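Local coordinates for exodeoxyribonuclease III (Archaeoglobus fulgidus, PDB 2VOA), which probably cleaves DNA at abasic sites as an AP endonuclease of the exonuclease III family, using magnesium or manganese ions, at residues 14-19 / 46-51. The protein carries 1 engineered substitution. Sequence-based numbering, arbitrary orientation.
Sequences SRLHIV and ADFHRI. With nucleotides of chain C.
With CG of L16 anti to its carbonyl carbon (chi1 -68°) and CG of F48 turned the same way (chi1 -71°), L16 CD2 and the phenyl ring are brought together between helices 16-26 and 45-49. L16 CD2 lies obliquely to the ring, 4.1 Å from F48 CE1, and V19 CG1 approaches obliquely too, 4.0 Å from F48 CE2. L16 also crosses D47 at about a right angle, its CD1 3.4 Å from D47 OD1, the carboxylate oxygen that R50 NH2 holds in a salt bridge three residues on. The F48 side chain also touches M33 of strand 30-34 and L23 of helix 16-26.

R15, at the N-cap position, sends NH1 to DG3 of chain C OP1 (3.0 Å, 165°) and NH2 to O5' of that nucleotide (3.1 Å), so the phosphate sits at the guanidinium edge. Backbone carbonyls of V9, N10 and K244 also accept its N-H groups and fix its rotation; a leucine here would probably leave those carbonyls and the phosphate without their donors. S14 OG donates to DG4 of chain C OP1 (2.7 Å). Helix 16-26 thus packs by its apolar side while S14 and R15, leading into it, bind successive phosphates, consistent with DNA-backbone binding by this AP endonuclease of the DNase I-like fold.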
ATOM      1  N   SER A  14       0.555  -6.281   6.874  1.00 30.15           N
ATOM      2  CA  SER A  14      -0.006  -5.941   5.559  1.00 30.62           C
ATOM      3  C   SER A  14      -1.240  -6.781   5.183  1.00 30.18           C
ATOM      4  O   SER A  14      -1.735  -6.660   4.065  1.00 30.82           O
ATOM      5  CB  SER A  14       1.058  -6.077   4.472  1.00 30.48           C
ATOM      6  OG  SER A  14       1.987  -5.012   4.563  1.00 33.84           O
ATOM      7  N   ARG A  15      -1.749  -7.596   6.114  1.00 29.24           N
ATOM      8  CA  ARG A  15      -2.864  -8.516   5.819  1.00 28.75           C
ATOM      9  C   ARG A  15      -4.002  -8.524   6.852  1.00 28.61           C
ATOM     10  O   ARG A  15      -4.915  -9.365   6.771  1.00 28.49           O
ATOM     11  CB  ARG A  15      -2.340  -9.949   5.595  1.00 29.39           C
ATOM     12  CG  ARG A  15      -3.075 -10.749   4.480  1.00 28.80           C
ATOM     13  CD  ARG A  15      -2.858 -10.105   3.095  1.00 29.34           C
ATOM     14  NE  ARG A  15      -1.428 -10.083   2.764  1.00 29.34           N
ATOM     15  CZ  ARG A  15      -0.869  -9.345   1.816  1.00 29.40           C
ATOM     16  NH1 ARG A  15      -1.607  -8.541   1.063  1.00 29.38           N
ATOM     17  NH2 ARG A  15       0.453  -9.414   1.627  1.00 29.34           N
ATOM     18  N   LEU A  16      -3.958  -7.598   7.812  1.00 28.68           N
ATOM     19  CA  LEU A  16      -5.031  -7.515   8.819  1.00 29.22           C
ATOM     20  C   LEU A  16      -6.395  -7.255   8.182  1.00 29.06           C
ATOM     21  O   LEU A  16      -7.427  -7.721   8.687  1.00 28.77           O
ATOM     22  CB  LEU A  16      -4.720  -6.447   9.878  1.00 29.02           C
ATOM     23  CG  LEU A  16      -3.537  -6.739  10.816  1.00 29.13           C
ATOM     24  CD1 LEU A  16      -3.212  -5.513  11.655  1.00 29.73           C
ATOM     25  CD2 LEU A  16      -3.797  -7.967  11.720  1.00 31.55           C
ATOM     26  N   HIS A  17      -6.402  -6.531   7.066  1.00 27.89           N
ATOM     27  CA  HIS A  17      -7.652  -6.231   6.373  1.00 29.03           C
ATOM     28  C   HIS A  17      -8.302  -7.502   5.810  1.00 28.88           C
ATOM     29  O   HIS A  17      -9.485  -7.468   5.445  1.00 29.84           O
ATOM     30  CB  HIS A  17      -7.422  -5.218   5.249  1.00 28.51           C
ATOM     31  CG  HIS A  17      -6.625  -5.770   4.108  1.00 29.11           C
ATOM     32  ND1 HIS A  17      -5.256  -5.936   4.166  1.00 29.08           N
ATOM     33  CD2 HIS A  17      -7.010  -6.223   2.892  1.00 29.02           C
ATOM     34  CE1 HIS A  17      -4.831  -6.451   3.023  1.00 29.24           C
ATOM     35  NE2 HIS A  17      -5.876  -6.629   2.232  1.00 27.41           N
ATOM     36  N   ILE A  18      -7.523  -8.588   5.717  1.00 28.66           N
ATOM     37  CA  ILE A  18      -8.025  -9.899   5.313  1.00 28.67           C
ATOM     38  C   ILE A  18      -8.285 -10.748   6.555  1.00 28.90           C
ATOM     39  O   ILE A  18      -9.373 -11.273   6.726  1.00 29.29           O
ATOM     40  CB  ILE A  18      -7.005 -10.699   4.406  1.00 28.94           C
ATOM     41  CG1 ILE A  18      -6.702  -9.948   3.102  1.00 30.39           C
ATOM     42  CG2 ILE A  18      -7.535 -12.095   4.105  1.00 29.57           C
ATOM     43  CD1 ILE A  18      -7.918  -9.712   2.218  1.00 28.71           C
ATOM     44  N   VAL A  19      -7.269 -10.877   7.408  1.00 28.21           N
ATOM     45  CA  VAL A  19      -7.284 -11.893   8.483  1.00 28.16           C
ATOM     46  C   VAL A  19      -8.392 -11.586   9.494  1.00 28.43           C
ATOM     47  O   VAL A  19      -9.159 -12.466   9.884  1.00 28.65           O
ATOM     48  CB  VAL A  19      -5.918 -11.965   9.196  1.00 27.96           C
ATOM     49  CG1 VAL A  19      -5.992 -12.841  10.466  1.00 28.62           C
ATOM     50  CG2 VAL A  19      -4.848 -12.470   8.230  1.00 29.01           C
ATOM     51  N   ALA A  46      -3.264  -6.552  19.462  1.00 30.03           N
ATOM     52  CA  ALA A  46      -4.489  -5.844  19.846  1.00 29.87           C
ATOM     53  C   ALA A  46      -5.604  -6.082  18.830  1.00 30.00           C
ATOM     54  O   ALA A  46      -6.763  -6.234  19.207  1.00 29.11           O
ATOM     55  CB  ALA A  46      -4.210  -4.358  20.012  1.00 30.21           C
ATOM     56  N   ASP A  47      -5.236  -6.168  17.546  1.00 30.12           N
ATOM     57  CA  ASP A  47      -6.208  -6.374  16.467  1.00 30.09           C
ATOM     58  C   ASP A  47      -6.942  -7.709  16.638  1.00 29.27           C
ATOM     59  O   ASP A  47      -8.106  -7.837  16.255  1.00 29.49           O
ATOM     60  CB  ASP A  47      -5.518  -6.341  15.095  1.00 30.84           C
ATOM     61  CG  ASP A  47      -4.938  -4.992  14.765  1.00 33.35           C
ATOM     62  OD1 ASP A  47      -5.515  -4.309  13.889  1.00 37.87           O
ATOM     63  OD2 ASP A  47      -3.918  -4.601  15.380  1.00 36.74           O
ATOM     64  N   PHE A  48      -6.250  -8.695  17.203  1.00 28.79           N
ATOM     65  CA  PHE A  48      -6.849 -10.011  17.477  1.00 28.34           C
ATOM     66  C   PHE A  48      -7.682  -9.981  18.749  1.00 28.14           C
ATOM     67  O   PHE A  48      -8.785 -10.517  18.780  1.00 28.14           O
ATOM     68  CB  PHE A  48      -5.763 -11.059  17.592  1.00 28.55           C
ATOM     69  CG  PHE A  48      -5.117 -11.385  16.284  1.00 28.95           C
ATOM     70  CD1 PHE A  48      -4.038 -10.625  15.813  1.00 28.92           C
ATOM     71  CD2 PHE A  48      -5.585 -12.448  15.524  1.00 31.02           C
ATOM     72  CE1 PHE A  48      -3.428 -10.944  14.582  1.00 28.86           C
ATOM     73  CE2 PHE A  48      -4.998 -12.766  14.293  1.00 29.50           C
ATOM     74  CZ  PHE A  48      -3.915 -12.008  13.823  1.00 29.76           C
ATOM     75  N   HIS A  49      -7.139  -9.370  19.799  1.00 28.09           N
ATOM     76  CA  HIS A  49      -7.874  -9.236  21.065  1.00 28.54           C
ATOM     77  C   HIS A  49      -9.235  -8.574  20.849  1.00 28.51           C
ATOM     78  O   HIS A  49     -10.240  -8.983  21.440  1.00 28.90           O
ATOM     79  CB  HIS A  49      -7.121  -8.374  22.071  1.00 29.25           C
ATOM     80  CG  HIS A  49      -5.851  -8.974  22.577  1.00 30.72           C
ATOM     81  ND1 HIS A  49      -5.453 -10.260  22.291  1.00 33.52           N
ATOM     82  CD2 HIS A  49      -4.908  -8.460  23.403  1.00 31.82           C
ATOM     83  CE1 HIS A  49      -4.293 -10.497  22.880  1.00 33.52           C
ATOM     84  NE2 HIS A  49      -3.943  -9.422  23.563  1.00 35.64           N
ATOM     85  N   ARG A  50      -9.256  -7.537  20.016  1.00 28.60           N
ATOM     86  CA  ARG A  50     -10.477  -6.745  19.817  1.00 29.14           C
ATOM     87  C   ARG A  50     -11.636  -7.541  19.178  1.00 28.89           C
ATOM     88  O   ARG A  50     -12.800  -7.173  19.302  1.00 27.98           O
ATOM     89  CB  ARG A  50     -10.167  -5.436  19.075  1.00 29.56           C
ATOM     90  CG  ARG A  50      -9.231  -4.511  19.887  1.00 30.65           C
ATOM     91  CD  ARG A  50      -8.845  -3.259  19.095  0.50 29.70           C
ATOM     92  NE  ARG A  50      -8.660  -3.521  17.666  0.50 32.10           N
ATOM     93  CZ  ARG A  50      -7.900  -2.792  16.852  0.50 30.84           C
ATOM     94  NH1 ARG A  50      -7.224  -1.746  17.317  0.50 30.41           N
ATOM     95  NH2 ARG A  50      -7.820  -3.110  15.569  0.50 28.87           N
ATOM     96  N   ILE A  51     -11.312  -8.649  18.514  1.00 29.72           N
ATOM     97  CA  ILE A  51     -12.339  -9.541  17.979  1.00 29.20           C
ATOM     98  C   ILE A  51     -12.416 -10.862  18.767  1.00 29.72           C
ATOM     99  O   ILE A  51     -13.016 -11.836  18.302  1.00 30.17           O
ATOM    100  CB  ILE A  51     -12.182  -9.771  16.442  1.00 30.00           C
ATOM    101  CG1 ILE A  51     -10.821 -10.402  16.092  1.00 28.84           C
ATOM    102  CG2 ILE A  51     -12.375  -8.451  15.696  1.00 30.90           C
ATOM    103  CD1 ILE A  51     -10.868 -11.248  14.851  1.00 31.14           C
TER
ATOM    104  P    DG C   3       1.321  -6.638  -0.959  1.00 28.92           P
ATOM    105  OP1  DG C   3      -0.004  -7.285  -1.096  1.00 30.83           O
ATOM    106  OP2  DG C   3       1.465  -5.159  -1.123  1.00 29.16           O
ATOM    107  O5'  DG C   3       1.955  -6.994   0.455  1.00 29.68           O
ATOM    108  C5'  DG C   3       3.136  -6.407   0.961  1.00 30.61           C
ATOM    109  C4'  DG C   3       3.994  -7.535   1.484  1.00 32.14           C
ATOM    110  O4'  DG C   3       4.484  -8.337   0.378  1.00 31.23           O
ATOM    111  C3'  DG C   3       5.229  -7.087   2.241  1.00 30.64           C
ATOM    112  O3'  DG C   3       4.904  -6.862   3.586  1.00 30.97           O
ATOM    113  C2'  DG C   3       6.124  -8.314   2.072  1.00 31.44           C
ATOM    114  C1'  DG C   3       5.867  -8.595   0.605  1.00 30.59           C
ATOM    115  N9   DG C   3       6.690  -7.841  -0.358  1.00 31.49           N
ATOM    116  C8   DG C   3       6.266  -6.868  -1.236  1.00 31.09           C
ATOM    117  N7   DG C   3       7.211  -6.371  -1.985  1.00 31.45           N
ATOM    118  C5   DG C   3       8.354  -7.053  -1.587  1.00 30.07           C
ATOM    119  C6   DG C   3       9.696  -6.939  -2.054  1.00 30.39           C
ATOM    120  O6   DG C   3      10.129  -6.191  -2.944  1.00 30.59           O
ATOM    121  N1   DG C   3      10.560  -7.809  -1.380  1.00 30.74           N
ATOM    122  C2   DG C   3      10.160  -8.686  -0.392  1.00 30.64           C
ATOM    123  N2   DG C   3      11.116  -9.449   0.152  1.00 30.71           N
ATOM    124  N3   DG C   3       8.898  -8.798   0.057  1.00 30.47           N
ATOM    125  C4   DG C   3       8.048  -7.963  -0.589  1.00 30.40           C
ATOM    126  P    DG C   4       5.261  -5.482   4.325  1.00 29.18           P
ATOM    127  OP1  DG C   4       4.440  -5.436   5.553  1.00 26.98           O
ATOM    128  OP2  DG C   4       5.190  -4.370   3.338  1.00 30.64           O
ATOM    129  O5'  DG C   4       6.789  -5.654   4.753  1.00 29.83           O
ATOM    130  C5'  DG C   4       7.183  -6.764   5.575  1.00 30.73           C
ATOM    131  C4'  DG C   4       8.636  -7.136   5.339  1.00 28.99           C
ATOM    132  O4'  DG C   4       8.811  -7.548   3.972  1.00 28.63           O
ATOM    133  C3'  DG C   4       9.648  -6.007   5.528  1.00 27.26           C
ATOM    134  O3'  DG C   4       9.970  -5.899   6.894  1.00 27.67           O
ATOM    135  C2'  DG C   4      10.831  -6.551   4.715  1.00 27.29           C
ATOM    136  C1'  DG C   4      10.096  -7.145   3.510  1.00 28.59           C
ATOM    137  N9   DG C   4       9.971  -6.214   2.374  1.00 27.43           N
ATOM    138  C8   DG C   4       8.837  -5.576   1.912  1.00 27.84           C
ATOM    139  N7   DG C   4       9.045  -4.819   0.865  1.00 27.94           N
ATOM    140  C5   DG C   4      10.424  -4.941   0.605  1.00 28.01           C
ATOM    141  C6   DG C   4      11.260  -4.354  -0.398  1.00 29.14           C
ATOM    142  O6   DG C   4      10.939  -3.558  -1.302  1.00 29.84           O
ATOM    143  N1   DG C   4      12.604  -4.741  -0.290  1.00 28.69           N
ATOM    144  C2   DG C   4      13.080  -5.622   0.669  1.00 28.68           C
ATOM    145  N2   DG C   4      14.399  -5.907   0.642  1.00 27.56           N
ATOM    146  N3   DG C   4      12.307  -6.174   1.608  1.00 28.42           N
ATOM    147  C4   DG C   4      10.994  -5.807   1.519  1.00 28.22           C
TER